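Isomerase/lactonizing enzyme (Agrobacterium fabrum str. C58, PDB 2NQL) belongs to the enolase superfamily, pairing a mandelate racemase/muconate lactonizing enzyme-type N-terminal domain with a TIM-barrel-like domain that carries a metal site, here holding a sodium ion. Local coordinates at residues 340-344 / 345-349; 325-328 / 329-333. One frame throughout, in Å; residues are numbered along the deposited sequence.

Contact 1. Residues 340-344 / 345-349; sequences HEFQH and SIFEP
Phe342 and Phe347 meet where strand 340-342 gives way to the short helix 344-347. The rim of the Phe342 ring is turned toward the face of Phe347 in an offset edge-to-face pair, the planes at 67° and the centroids 5.5 Å apart. The touching is done by Phe342 CE1, which lies 3.6 Å from Phe347 CG. Both rings stand with CG anti to their own backbone N (chi1 173° for Phe342 and -172° for Phe347), and the two side chains cross at about a right angle. Phe342 also meets Phe180, the two rings almost parallel.

Between the two phenylalanines the chain turns on Gln343, the N-cap residue. Its carbonyl O takes two amides: Phe347 N at 2.9 Å, almost straight on, and Ile346 N at 3.0 Å, from well above the carbonyl plane. The aliphatic part of Gln343 runs alongside Ile346, both pointing the same way, with Gln343 CB 4.0 Å from Ile346 CG1.

In the next i to i+4 bond, Glu348 N meets His344 O at 3.0 Å, and the two side chains are tied through a water. That water sits in the plane of the His344 ring at its edge, 2.7 Å from ND1, and donates to Glu348 OE1. The extended chain of Glu348 brings its carboxylate up to this water, while His344 NE2 is held by Gly159 O. With both ring nitrogens engaged, the rotation of the imidazole is well fixed.

This is a strand-to-helix turn with Gln343 at the N-cap position, its backbone carbonyl taking the first amides. The strand pairs in parallel with 152-158 in the barrel-like sheet of the enolase-type C-terminal domain, and the side chain of Gln343 is about 9 Å from the bound sodium ion.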
ATOM      1  N   HIS A 340      -1.291 -22.377  14.166  1.00 22.75           N
ATOM      2  CA  HIS A 340      -1.414 -21.886  12.779  1.00 17.30           C
ATOM      3  C   HIS A 340      -2.810 -22.179  12.238  1.00 20.85           C
ATOM      4  O   HIS A 340      -3.390 -23.253  12.477  1.00 20.66           O
ATOM      5  CB  HIS A 340      -0.314 -22.543  11.936  1.00 18.74           C
ATOM      6  CG  HIS A 340       0.019 -21.836  10.650  1.00 20.95           C
ATOM      7  ND1 HIS A 340      -0.881 -21.694   9.610  1.00 18.45           N
ATOM      8  CD2 HIS A 340       1.187 -21.288  10.218  1.00 15.76           C
ATOM      9  CE1 HIS A 340      -0.285 -21.081   8.597  1.00 19.96           C
ATOM     10  NE2 HIS A 340       0.968 -20.813   8.944  1.00 19.47           N
ATOM     11  N   GLU A 341      -3.379 -21.206  11.531  1.00 18.80           N
ATOM     12  CA  GLU A 341      -4.651 -21.434  10.844  1.00 19.12           C
ATOM     13  C   GLU A 341      -4.557 -22.575   9.824  1.00 18.39           C
ATOM     14  O   GLU A 341      -3.545 -22.720   9.122  1.00 17.52           O
ATOM     15  CB  GLU A 341      -5.148 -20.143  10.201  1.00 17.80           C
ATOM     16  CG  GLU A 341      -6.590 -20.209   9.716  1.00 18.59           C
ATOM     17  CD  GLU A 341      -7.131 -18.856   9.292  1.00 28.13           C
ATOM     18  OE1 GLU A 341      -6.342 -17.919   9.163  1.00 22.58           O
ATOM     19  OE2 GLU A 341      -8.342 -18.725   9.088  1.00 30.22           O
ATOM     20  N   PHE A 342      -5.606 -23.397   9.803  1.00 17.66           N
ATOM     21  CA  PHE A 342      -5.745 -24.491   8.857  1.00 16.40           C
ATOM     22  C   PHE A 342      -7.086 -24.381   8.112  1.00 17.68           C
ATOM     23  O   PHE A 342      -8.171 -24.491   8.693  1.00 22.41           O
ATOM     24  CB  PHE A 342      -5.597 -25.847   9.593  1.00 16.57           C
ATOM     25  CG  PHE A 342      -5.882 -27.066   8.737  1.00 20.73           C
ATOM     26  CD1 PHE A 342      -5.147 -27.341   7.569  1.00 21.04           C
ATOM     27  CD2 PHE A 342      -6.869 -27.981   9.130  1.00 19.95           C
ATOM     28  CE1 PHE A 342      -5.398 -28.495   6.811  1.00 20.90           C
ATOM     29  CE2 PHE A 342      -7.111 -29.151   8.359  1.00 19.63           C
ATOM     30  CZ  PHE A 342      -6.391 -29.390   7.206  1.00 23.45           C
ATOM     31  N   GLN A 343      -6.986 -24.136   6.811  1.00 19.99           N
ATOM     32  CA  GLN A 343      -8.141 -24.066   5.929  0.50 21.68           C
ATOM     33  C   GLN A 343      -8.296 -25.406   5.246  1.00 22.88           C
ATOM     34  O   GLN A 343      -7.796 -25.604   4.138  1.00 20.00           O
ATOM     35  CB  GLN A 343      -7.920 -22.981   4.870  0.50 31.39           C
ATOM     36  CG  GLN A 343      -7.844 -21.571   5.422  0.50 41.08           C
ATOM     37  CD  GLN A 343      -9.171 -20.862   5.347  0.50 51.38           C
ATOM     38  OE1 GLN A 343      -9.840 -20.660   6.363  0.50 51.06           O
ATOM     39  NE2 GLN A 343      -9.572 -20.485   4.135  0.50 55.19           N
ATOM     40  N   HIS A 344      -8.974 -26.330   5.921  1.00 21.69           N
ATOM     41  CA  HIS A 344      -9.103 -27.695   5.454  1.00 21.67           C
ATOM     42  C   HIS A 344      -9.614 -27.806   4.014  1.00 25.86           C
ATOM     43  O   HIS A 344      -9.099 -28.596   3.232  1.00 23.10           O
ATOM     44  CB  HIS A 344      -9.993 -28.475   6.433  1.00 28.82           C
ATOM     45  CG  HIS A 344     -11.328 -27.836   6.683  1.00 32.96           C
ATOM     46  ND1 HIS A 344     -12.468 -28.209   6.004  1.00 33.87           N
ATOM     47  CD2 HIS A 344     -11.694 -26.826   7.508  1.00 34.82           C
ATOM     48  CE1 HIS A 344     -13.488 -27.479   6.423  1.00 27.56           C
ATOM     49  NE2 HIS A 344     -13.045 -26.631   7.335  1.00 30.87           N
ATOM     50  N   SER A 345     -10.580 -26.954   3.667  1.00 23.73           N
ATOM     51  CA  SER A 345     -11.268 -26.978   2.388  1.00 25.41           C
ATOM     52  C   SER A 345     -10.369 -26.543   1.244  1.00 25.04           C
ATOM     53  O   SER A 345     -10.661 -26.832   0.094  1.00 24.56           O
ATOM     54  CB  SER A 345     -12.409 -25.969   2.445  1.00 26.93           C
ATOM     55  OG  SER A 345     -13.323 -26.276   3.479  1.00 35.97           O
ATOM     56  N   ILE A 346      -9.308 -25.806   1.567  1.00 23.96           N
ATOM     57  CA  ILE A 346      -8.355 -25.337   0.558  1.00 19.17           C
ATOM     58  C   ILE A 346      -7.182 -26.322   0.481  1.00 22.50           C
ATOM     59  O   ILE A 346      -6.755 -26.727  -0.604  1.00 23.76           O
ATOM     60  CB  ILE A 346      -7.811 -23.906   0.933  1.00 22.12           C
ATOM     61  CG1 ILE A 346      -8.955 -22.881   1.046  1.00 24.51           C
ATOM     62  CG2 ILE A 346      -6.744 -23.438  -0.084  1.00 23.93           C
ATOM     63  CD1 ILE A 346      -9.778 -22.684  -0.243  1.00 36.05           C
ATOM     64  N   PHE A 347      -6.663 -26.685   1.656  1.00 19.91           N
ATOM     65  CA  PHE A 347      -5.493 -27.534   1.797  1.00 21.85           C
ATOM     66  C   PHE A 347      -5.688 -28.904   1.158  1.00 21.72           C
ATOM     67  O   PHE A 347      -4.829 -29.361   0.407  1.00 24.95           O
ATOM     68  CB  PHE A 347      -5.137 -27.670   3.282  1.00 20.46           C
ATOM     69  CG  PHE A 347      -3.826 -28.375   3.553  1.00 21.34           C
ATOM     70  CD1 PHE A 347      -2.660 -27.635   3.766  1.00 21.11           C
ATOM     71  CD2 PHE A 347      -3.749 -29.774   3.606  1.00 21.34           C
ATOM     72  CE1 PHE A 347      -1.439 -28.266   4.019  1.00 22.21           C
ATOM     73  CE2 PHE A 347      -2.524 -30.422   3.859  1.00 24.64           C
ATOM     74  CZ  PHE A 347      -1.370 -29.674   4.077  1.00 23.10           C
ATOM     75  N   GLU A 348      -6.802 -29.567   1.484  1.00 24.11           N
ATOM     76  CA  GLU A 348      -7.051 -30.926   0.986  1.00 21.34           C
ATOM     77  C   GLU A 348      -7.010 -31.072  -0.542  1.00 23.46           C
ATOM     78  O   GLU A 348      -6.174 -31.830  -1.053  1.00 26.33           O
ATOM     79  CB  GLU A 348      -8.261 -31.594   1.690  1.00 21.26           C
ATOM     80  CG  GLU A 348      -7.995 -31.785   3.191  1.00 27.46           C
ATOM     81  CD  GLU A 348      -9.190 -32.335   3.991  1.00 32.79           C
ATOM     82  OE1 GLU A 348     -10.361 -31.954   3.728  1.00 35.65           O
ATOM     83  OE2 GLU A 348      -8.926 -33.146   4.902  1.00 43.83           O
ATOM     84  N   PRO A 349      -7.839 -30.294  -1.291  1.00 30.75           N
ATOM     85  CA  PRO A 349      -7.761 -30.333  -2.760  1.00 28.70           C
ATOM     86  C   PRO A 349      -6.427 -29.964  -3.398  1.00 30.41           C
ATOM     87  O   PRO A 349      -6.120 -30.487  -4.480  1.00 37.02           O
ATOM     88  CB  PRO A 349      -8.823 -29.331  -3.210  1.00 30.95           C
ATOM     89  CG  PRO A 349      -9.698 -29.138  -2.092  1.00 28.99           C
ATOM     90  CD  PRO A 349      -8.889 -29.361  -0.851  1.00 25.87           C
TER
HETATM   91  O   HOH W   1     -12.288 -30.052   4.045  1.00 38.52           O

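Contact 2. Residues 325-328 / 329-333; sequences AASL and QASST
From Ala325 to Ser332 the backbone keeps regular i to i+4 helical bonding, with Gln329 N on Ala325 O and Ala330 N on Ala326 O, each at 3.0 Å and nearly straight. Ser331 adds a side-chain bond to this ladder. Its OG stands beside its own backbone N (chi1 -66°), which folds the hydroxyl back down the helix to donate to Ser327 O at 2.6 Å. Ser331 N reaches the same oxygen at 2.8 Å, so one carbonyl is gripped twice, by amide and hydroxyl from opposite faces of its plane. The hydroxyl comes in above that plane, 44° out of it.

Ser327 places its own hydroxyl differently, anti to the backbone N, and that group bonds to His340. Gln329 bends at its second torsion; its CG passes 3.3 Å from Ala325 O, and the amide at the end leaves the helix, with NE2 on Leu373 O and OE1 on Arg143.

Two more hydroxyls fold back onto carbonyls three residues earlier. Ser332 OG donates to Gln329 O at 2.7 Å, and Thr333 OG1 to Ala330 O at 2.8 Å. The threonine hydroxyl lies in the carbonyl plane, and Thr333 N also bonds to Ala330 O. Three successive hydroxyl residues thus bind carbonyls of the preceding turn, a common way for serine and threonine hydroxyls to be satisfied in and just after a helix.

Around helix 322-331, Phe298 of helix 295-308 packs against Ser327, Ala330 and Ser331, and Met290 of helix 290-293 against Ala326, Ser327 and Ala330. Helix 142-145 meets Gln329, Ser332 and Thr333, while Leu328 leans on Met358 and Ser331 on Pro314, next to strand 311-312.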
ATOM      1  N   ALA A 325       3.602 -23.278   2.574  1.00 17.95           N
ATOM      2  CA  ALA A 325       4.813 -23.988   2.955  1.00 16.40           C
ATOM      3  C   ALA A 325       5.855 -23.027   3.520  1.00 23.10           C
ATOM      4  O   ALA A 325       6.459 -23.310   4.552  1.00 16.95           O
ATOM      5  CB  ALA A 325       5.375 -24.752   1.801  1.00 17.03           C
ATOM      6  N   ALA A 326       6.022 -21.878   2.858  1.00 18.23           N
ATOM      7  CA  ALA A 326       6.835 -20.777   3.411  1.00 14.43           C
ATOM      8  C   ALA A 326       6.400 -20.351   4.809  1.00 16.50           C
ATOM      9  O   ALA A 326       7.255 -20.195   5.690  1.00 18.20           O
ATOM     10  CB  ALA A 326       6.850 -19.590   2.437  1.00 19.60           C
ATOM     11  N   SER A 327       5.084 -20.186   5.027  1.00 16.76           N
ATOM     12  CA  SER A 327       4.550 -19.838   6.342  1.00 15.40           C
ATOM     13  C   SER A 327       4.970 -20.885   7.388  1.00 17.03           C
ATOM     14  O   SER A 327       5.400 -20.516   8.476  1.00 18.96           O
ATOM     15  CB  SER A 327       3.015 -19.700   6.336  1.00 15.64           C
ATOM     16  OG  SER A 327       2.563 -19.146   7.575  1.00 17.38           O
ATOM     17  N   LEU A 328       4.822 -22.166   7.056  1.00 18.95           N
ATOM     18  CA  LEU A 328       5.192 -23.235   7.993  1.00 17.91           C
ATOM     19  C   LEU A 328       6.687 -23.178   8.330  1.00 16.59           C
ATOM     20  O   LEU A 328       7.042 -23.214   9.509  1.00 20.23           O
ATOM     21  CB  LEU A 328       4.808 -24.625   7.445  1.00 17.64           C
ATOM     22  CG  LEU A 328       3.356 -24.874   7.036  1.00 20.86           C
ATOM     23  CD1 LEU A 328       3.175 -26.356   6.763  1.00 20.04           C
ATOM     24  CD2 LEU A 328       2.355 -24.383   8.086  1.00 16.80           C
ATOM     25  N   GLN A 329       7.538 -23.081   7.307  1.00 19.60           N
ATOM     26  CA  GLN A 329       9.000 -22.957   7.490  1.00 18.08           C
ATOM     27  C   GLN A 329       9.369 -21.826   8.445  1.00 24.86           C
ATOM     28  O   GLN A 329      10.078 -22.040   9.441  1.00 20.50           O
ATOM     29  CB  GLN A 329       9.718 -22.719   6.154  1.00 17.03           C
ATOM     30  CG  GLN A 329       9.663 -23.856   5.126  1.00 18.64           C
ATOM     31  CD  GLN A 329      10.542 -25.064   5.493  1.00 21.40           C
ATOM     32  OE1 GLN A 329      11.286 -25.033   6.475  1.00 21.09           O
ATOM     33  NE2 GLN A 329      10.464 -26.120   4.687  1.00 22.11           N
ATOM     34  N   ALA A 330       8.880 -20.622   8.150  1.00 16.43           N
ATOM     35  CA  ALA A 330       9.185 -19.460   8.986  1.00 17.54           C
ATOM     36  C   ALA A 330       8.558 -19.587  10.371  1.00 19.96           C
ATOM     37  O   ALA A 330       9.215 -19.308  11.367  1.00 20.26           O
ATOM     38  CB  ALA A 330       8.719 -18.193   8.314  1.00 18.70           C
ATOM     39  N   SER A 331       7.289 -20.012  10.427  1.00 18.72           N
ATOM     40  CA  SER A 331       6.575 -20.160  11.713  1.00 20.71           C
ATOM     41  C   SER A 331       7.314 -21.078  12.687  1.00 22.10           C
ATOM     42  O   SER A 331       7.312 -20.844  13.906  1.00 21.77           O
ATOM     43  CB  SER A 331       5.170 -20.736  11.502  1.00 24.26           C
ATOM     44  OG  SER A 331       4.350 -19.830  10.790  1.00 21.69           O
ATOM     45  N   SER A 332       7.929 -22.118  12.137  1.00 20.79           N
ATOM     46  CA  SER A 332       8.579 -23.165  12.947  1.00 20.85           C
ATOM     47  C   SER A 332       9.763 -22.674  13.776  1.00 29.21           C
ATOM     48  O   SER A 332      10.125 -23.312  14.748  1.00 25.10           O
ATOM     49  CB  SER A 332       9.012 -24.322  12.059  1.00 19.13           C
ATOM     50  OG  SER A 332      10.193 -23.990  11.351  1.00 21.04           O
ATOM     51  N   THR A 333      10.342 -21.536  13.383  1.00 23.31           N
ATOM     52  CA  THR A 333      11.524 -20.949  14.021  1.00 24.14           C
ATOM     53  C   THR A 333      11.172 -19.972  15.136  1.00 27.28           C
ATOM     54  O   THR A 333      12.073 -19.444  15.802  1.00 26.80           O
ATOM     55  CB  THR A 333      12.383 -20.159  12.974  1.00 23.55           C
ATOM     56  OG1 THR A 333      11.693 -18.937  12.617  1.00 23.02           O
ATOM     57  CG2 THR A 333      12.652 -21.015  11.740  1.00 22.58           C
TER

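In the fold
Contact 2 is the more buried of the two, and its touching residues are all buried, whereas contact 1 is only partly buried and mixes aromatic packing with a strand-to-helix turn and a bridging water. Helix 322-331 and strand 340-342 follow each other in the chain, and the contacts meet directly at His340: its NE2 is 2.7 Å from Ser327 OG, a probable hydrogen bond, and its CD2 packs on Ser331 OG. The imidazole therefore couples the strand to the helix. In contact 2 the side-chain hydroxyls mostly serve the helix's own carbonyls, while several polar side chains of contact 1 reach other parts of the chain, such as Glu341 to Ser158 and Ala316 and His344 to Gly159.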